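Local coordinates for phosphotriesterase homology protein (Escherichia coli, PDB 1BF6) that hydrolyses phosphorylated glyceryl acetates and some aromatic acetates and propionates, using two zinc ions held in a TIM-barrel fold of the phosphotriesterase family, at residues Leu14-Ser19 with Cys27-Tyr32; Met241-Arg246 with Gly253-Asp258. All coordinates share one frame; numbering follows the deposited sequence.

Contact 1. Residues Leu14-Ser19 with Cys27-Tyr32; sequences LHIDLS and CRLDQY
Ile16 and Leu29 form the hydrogen-bonded pair of a short antiparallel ribbon: Ile16 N gives to Leu29 O at 3.1 Å, while the return bond from Leu29 N to Ile16 O is strongly bent (122°) and weak. Leu29 O also receives the CA-H of His15. Two residues along, past the non-hydrogen-bonded pair Asp17-Arg28, Leu18 N donates to Cys27 O at 3.1 Å. Both branched residues send their side chains to the buried face, where Ile16 CG2 lies 3.7 Å from Leu29 CB; hydrocarbon suits a face turned to the interior near the zinc site. On the other face Asp17 and Arg28 run alongside each other, pointing the same way, with Asp17 OD2 3.3 Å from Arg28 CD. Their charged ends are not paired. Each is held within its own segment: the Arg28 chain, bent at chi3 (63°), makes a salt bridge from NH1 to Asp30 OD2 at 3.0 Å, in the guanidinium plane, and the short Asp17 carboxylate suits an Asx turn, OD1 accepting from Ser19 N to close it and, on its syn side, also from Ser19 OG. Asp30 CB meets the His15 ring obliquely, 3.6 Å from CD2, and that ring packs edge-to-face with Phe64. Outward, Glu52 accepts from the backbone N of Leu14 and His15. The ribbon follows barrel strand 7-12 and leads into helix 32-44, with Tyr32 packed against helix 62-72.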
# COMPACT_ATOMS: atom_id res chain seq x y z
N LEU A 14 -8.16 5.94 1.66
CA LEU A 14 -8.87 7.19 1.95
C LEU A 14 -10.36 6.94 1.81
O LEU A 14 -11.19 7.56 2.49
CB LEU A 14 -8.41 8.30 1.00
CG LEU A 14 -6.92 8.61 1.14
CD1 LEU A 14 -6.58 9.80 0.27
CD2 LEU A 14 -6.60 8.90 2.60
N HIS A 15 -10.71 6.06 0.87
CA HIS A 15 -12.09 5.69 0.66
C HIS A 15 -12.14 4.22 0.28
O HIS A 15 -11.79 3.84 -0.83
CB HIS A 15 -12.80 6.53 -0.40
CG HIS A 15 -14.24 6.17 -0.57
ND1 HIS A 15 -14.64 4.94 -1.04
CD2 HIS A 15 -15.37 6.86 -0.31
CE1 HIS A 15 -15.96 4.88 -1.06
NE2 HIS A 15 -16.43 6.04 -0.63
N ILE A 16 -12.54 3.41 1.25
CA ILE A 16 -12.66 1.98 1.07
C ILE A 16 -13.97 1.55 1.70
O ILE A 16 -14.42 2.16 2.68
CB ILE A 16 -11.47 1.21 1.70
CG1 ILE A 16 -11.64 -0.29 1.49
CG2 ILE A 16 -11.32 1.55 3.19
CD1 ILE A 16 -10.44 -1.12 1.90
N ASP A 17 -14.61 0.56 1.09
CA ASP A 17 -15.88 0.06 1.61
C ASP A 17 -15.96 -1.46 1.50
O ASP A 17 -16.33 -1.99 0.45
CB ASP A 17 -17.06 0.71 0.87
CG ASP A 17 -18.42 0.38 1.52
OD1 ASP A 17 -18.46 -0.39 2.50
OD2 ASP A 17 -19.45 0.91 1.04
N LEU A 18 -15.59 -2.14 2.58
CA LEU A 18 -15.66 -3.59 2.67
C LEU A 18 -16.79 -3.95 3.65
O LEU A 18 -16.83 -5.07 4.19
CB LEU A 18 -14.34 -4.18 3.18
CG LEU A 18 -13.08 -3.97 2.34
CD1 LEU A 18 -11.98 -4.86 2.87
CD2 LEU A 18 -13.36 -4.29 0.87
N SER A 19 -17.70 -3.01 3.86
CA SER A 19 -18.80 -3.21 4.80
C SER A 19 -19.79 -4.28 4.36
O SER A 19 -20.37 -4.96 5.21
CB SER A 19 -19.52 -1.90 5.12
OG SER A 19 -20.21 -1.37 4.01
N CYS A 27 -16.04 -0.69 8.59
CA CYS A 27 -15.28 -1.02 7.38
C CYS A 27 -15.63 -0.15 6.16
O CYS A 27 -15.10 -0.36 5.07
CB CYS A 27 -15.44 -2.50 7.06
SG CYS A 27 -14.82 -3.55 8.36
N ARG A 28 -16.55 0.80 6.36
CA ARG A 28 -16.93 1.74 5.31
C ARG A 28 -16.23 3.07 5.62
O ARG A 28 -16.82 3.99 6.22
CB ARG A 28 -18.45 1.93 5.25
CG ARG A 28 -18.90 2.94 4.21
CD ARG A 28 -20.32 2.67 3.68
NE ARG A 28 -21.37 2.75 4.70
CZ ARG A 28 -21.93 3.88 5.12
NH1 ARG A 28 -21.55 5.06 4.63
NH2 ARG A 28 -22.91 3.84 6.02
N LEU A 29 -14.95 3.15 5.26
CA LEU A 29 -14.16 4.36 5.50
C LEU A 29 -14.46 5.37 4.40
O LEU A 29 -13.84 5.35 3.33
CB LEU A 29 -12.66 4.01 5.54
CG LEU A 29 -11.69 5.15 5.85
CD1 LEU A 29 -11.88 5.61 7.30
CD2 LEU A 29 -10.28 4.67 5.63
N ASP A 30 -15.43 6.24 4.66
CA ASP A 30 -15.86 7.24 3.68
C ASP A 30 -16.30 8.57 4.31
O ASP A 30 -17.09 9.30 3.71
CB ASP A 30 -17.03 6.67 2.85
CG ASP A 30 -18.31 6.47 3.67
OD1 ASP A 30 -18.27 6.46 4.92
OD2 ASP A 30 -19.39 6.32 3.04
N GLN A 31 -15.80 8.87 5.50
CA GLN A 31 -16.16 10.10 6.19
C GLN A 31 -15.29 11.25 5.71
O GLN A 31 -14.21 11.51 6.24
CB GLN A 31 -16.08 9.90 7.69
CG GLN A 31 -16.97 8.74 8.16
CD GLN A 31 -17.01 8.57 9.66
OE1 GLN A 31 -16.05 8.12 10.27
NE2 GLN A 31 -18.15 8.91 10.26
N TYR A 32 -15.80 11.93 4.69
CA TYR A 32 -15.12 13.01 4.03
C TYR A 32 -14.45 14.08 4.88
O TYR A 32 -13.24 14.30 4.75
CB TYR A 32 -16.05 13.67 3.02
CG TYR A 32 -15.35 14.67 2.13
CD1 TYR A 32 -14.36 14.26 1.23
CD2 TYR A 32 -15.67 16.02 2.19
CE1 TYR A 32 -13.71 15.17 0.42
CE2 TYR A 32 -15.03 16.95 1.39
CZ TYR A 32 -14.05 16.52 0.50
OH TYR A 32 -13.44 17.44 -0.32

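Contact 2. Residues Met241-Arg246 with Gly253-Asp258; sequences MDITRR and GGYGYD. With ZN (zinc ion), chain C; SO4 (sulfate ion), chain F.
Ile243 lies over one face of the Tyr257 ring, its CG1 3.7 Å from the ring centroid in a CH-pi contact, while CB comes within 3.4 Å of CE2. CG1 is anti to the carbonyl carbon (chi1 -65°), and from there CD1 extends to Tyr255 CE2 at 3.5 Å. Met241, folded at chi2 and chi3, brings CE to the same Tyr255 atom, also at 3.5 Å; its flexible thioether chain suits such a curved path. Among polar links, one water donates to Met241 O at 2.6 Å and accepts from Tyr255 OH, tying the two segments, and Tyr257 OH donates a hydrogen bond to His13 O, a tyrosine offering both flat face and hydroxyl. An alanine in place of Tyr257 would probably leave Ile243 without its aromatic floor and His13 O without this partner. Beyond these, Asp242 OD1 binds zinc at 2.4 Å, with His11, His13 and Glu124 completing the site, and Thr244 OG1 donates at 2.8 Å to O2 of a sulfate ion, probably from the crystallisation liquor, with a weak bond from Arg245 NE. Both segments belong to the loop between strand 237-239 and helix 259-270, on which Met241 packs; Tyr257 packs on helix 32-44 and strand 28-29.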
# COMPACT_ATOMS: atom_id res chain seq x y z
N MET A 241 0.57 3.18 7.57
CA MET A 241 -0.35 2.78 8.64
C MET A 241 -1.44 1.80 8.16
O MET A 241 -2.03 1.06 8.96
CB MET A 241 -1.07 4.03 9.18
CG MET A 241 -0.17 5.17 9.66
SD MET A 241 0.78 4.66 11.05
CE MET A 241 -0.52 4.49 12.27
N ASP A 242 -1.72 1.82 6.86
CA ASP A 242 -2.77 1.00 6.26
C ASP A 242 -4.11 1.23 6.99
O ASP A 242 -4.74 0.27 7.48
CB ASP A 242 -2.42 -0.49 6.29
CG ASP A 242 -3.41 -1.35 5.51
OD1 ASP A 242 -4.16 -0.79 4.68
OD2 ASP A 242 -3.45 -2.56 5.75
N ILE A 243 -4.51 2.51 7.12
CA ILE A 243 -5.78 2.88 7.76
C ILE A 243 -6.90 2.27 6.89
O ILE A 243 -6.89 2.41 5.66
CB ILE A 243 -5.96 4.42 7.85
CG1 ILE A 243 -4.91 5.03 8.78
CG2 ILE A 243 -7.37 4.77 8.31
CD1 ILE A 243 -4.91 4.46 10.19
N THR A 244 -7.85 1.59 7.55
CA THR A 244 -8.95 0.92 6.85
C THR A 244 -10.33 1.09 7.51
O THR A 244 -11.34 0.79 6.88
CB THR A 244 -8.69 -0.61 6.77
OG1 THR A 244 -8.56 -1.15 8.10
CG2 THR A 244 -7.42 -0.94 5.99
N ARG A 245 -10.36 1.56 8.76
CA ARG A 245 -11.62 1.70 9.50
C ARG A 245 -11.91 3.08 10.04
O ARG A 245 -11.00 3.86 10.30
CB ARG A 245 -11.62 0.73 10.68
CG ARG A 245 -11.54 -0.72 10.28
CD ARG A 245 -11.30 -1.57 11.50
NE ARG A 245 -11.45 -2.99 11.22
CZ ARG A 245 -12.36 -3.76 11.80
NH1 ARG A 245 -13.21 -3.25 12.68
NH2 ARG A 245 -12.39 -5.07 11.54
N ARG A 246 -13.20 3.38 10.23
CA ARG A 246 -13.62 4.67 10.79
C ARG A 246 -13.03 4.81 12.21
O ARG A 246 -12.61 5.89 12.61
CB ARG A 246 -15.15 4.75 10.87
CG ARG A 246 -15.85 4.75 9.52
CD ARG A 246 -17.37 4.71 9.70
NE ARG A 246 -18.09 5.07 8.48
CZ ARG A 246 -19.36 5.48 8.45
NH1 ARG A 246 -20.05 5.59 9.58
NH2 ARG A 246 -19.93 5.79 7.30
N GLY A 253 -12.00 8.56 18.01
CA GLY A 253 -11.23 8.00 19.11
C GLY A 253 -10.06 7.13 18.69
O GLY A 253 -9.53 6.38 19.50
N GLY A 254 -9.67 7.23 17.42
CA GLY A 254 -8.56 6.44 16.92
C GLY A 254 -7.22 7.18 16.95
O GLY A 254 -7.09 8.25 17.56
N TYR A 255 -6.24 6.62 16.25
CA TYR A 255 -4.90 7.18 16.20
C TYR A 255 -4.57 8.05 14.99
O TYR A 255 -3.65 8.87 15.05
CB TYR A 255 -3.87 6.06 16.36
CG TYR A 255 -4.12 4.87 15.46
CD1 TYR A 255 -4.98 3.83 15.86
CD2 TYR A 255 -3.49 4.76 14.22
CE1 TYR A 255 -5.21 2.72 15.03
CE2 TYR A 255 -3.73 3.65 13.38
CZ TYR A 255 -4.58 2.64 13.80
OH TYR A 255 -4.83 1.57 12.96
N GLY A 256 -5.33 7.88 13.91
CA GLY A 256 -5.11 8.67 12.69
C GLY A 256 -3.87 8.32 11.86
O GLY A 256 -2.96 7.59 12.32
N TYR A 257 -3.84 8.85 10.64
CA TYR A 257 -2.72 8.63 9.72
C TYR A 257 -1.42 9.23 10.24
O TYR A 257 -0.36 8.60 10.13
CB TYR A 257 -3.01 9.25 8.35
CG TYR A 257 -4.24 8.72 7.66
CD1 TYR A 257 -5.50 9.22 7.97
CD2 TYR A 257 -4.14 7.73 6.67
CE1 TYR A 257 -6.62 8.75 7.34
CE2 TYR A 257 -5.27 7.26 6.02
CZ TYR A 257 -6.51 7.77 6.36
OH TYR A 257 -7.64 7.32 5.74
N ASP A 258 -1.50 10.42 10.82
CA ASP A 258 -0.30 11.09 11.33
C ASP A 258 0.33 10.47 12.57
O ASP A 258 1.30 11.00 13.10
CB ASP A 258 -0.52 12.60 11.52
CG ASP A 258 -1.46 12.94 12.68
OD1 ASP A 258 -2.09 12.04 13.29
OD2 ASP A 258 -1.57 14.15 12.97
ZN ZN C . -4.64 -1.95 2.61
S SO4 F . -7.90 -4.38 9.83
O1 SO4 F . -8.77 -5.11 10.75
O2 SO4 F . -8.74 -3.83 8.69
O3 SO4 F . -7.19 -3.17 10.50
O4 SO4 F . -6.80 -5.32 9.33
O HOH W 1 -2.49 1.20 11.49

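Overall arrangement
Contacts 1 and 2 have centres 11 Å apart and join directly through Arg246 of segment 241-246. Its NE reaches Arg28 O at 2.8 Å, probably as a hydrogen bond, and its NH2 forms a salt bridge with Asp30 OD1 at 3.0 Å, so Asp30 serves two arginines with its two oxygens. Leu29 CD1 packs 3.6 Å from Arg245 O and extends the apolar layer of Ile243 and Tyr257. Contact 2 supplies a zinc ligand itself; contact 1 borders the site, the side chain of Ile16 lying about 6 Å from a zinc ion. The loops after the first and last barrel strands thus meet beside the metal centre.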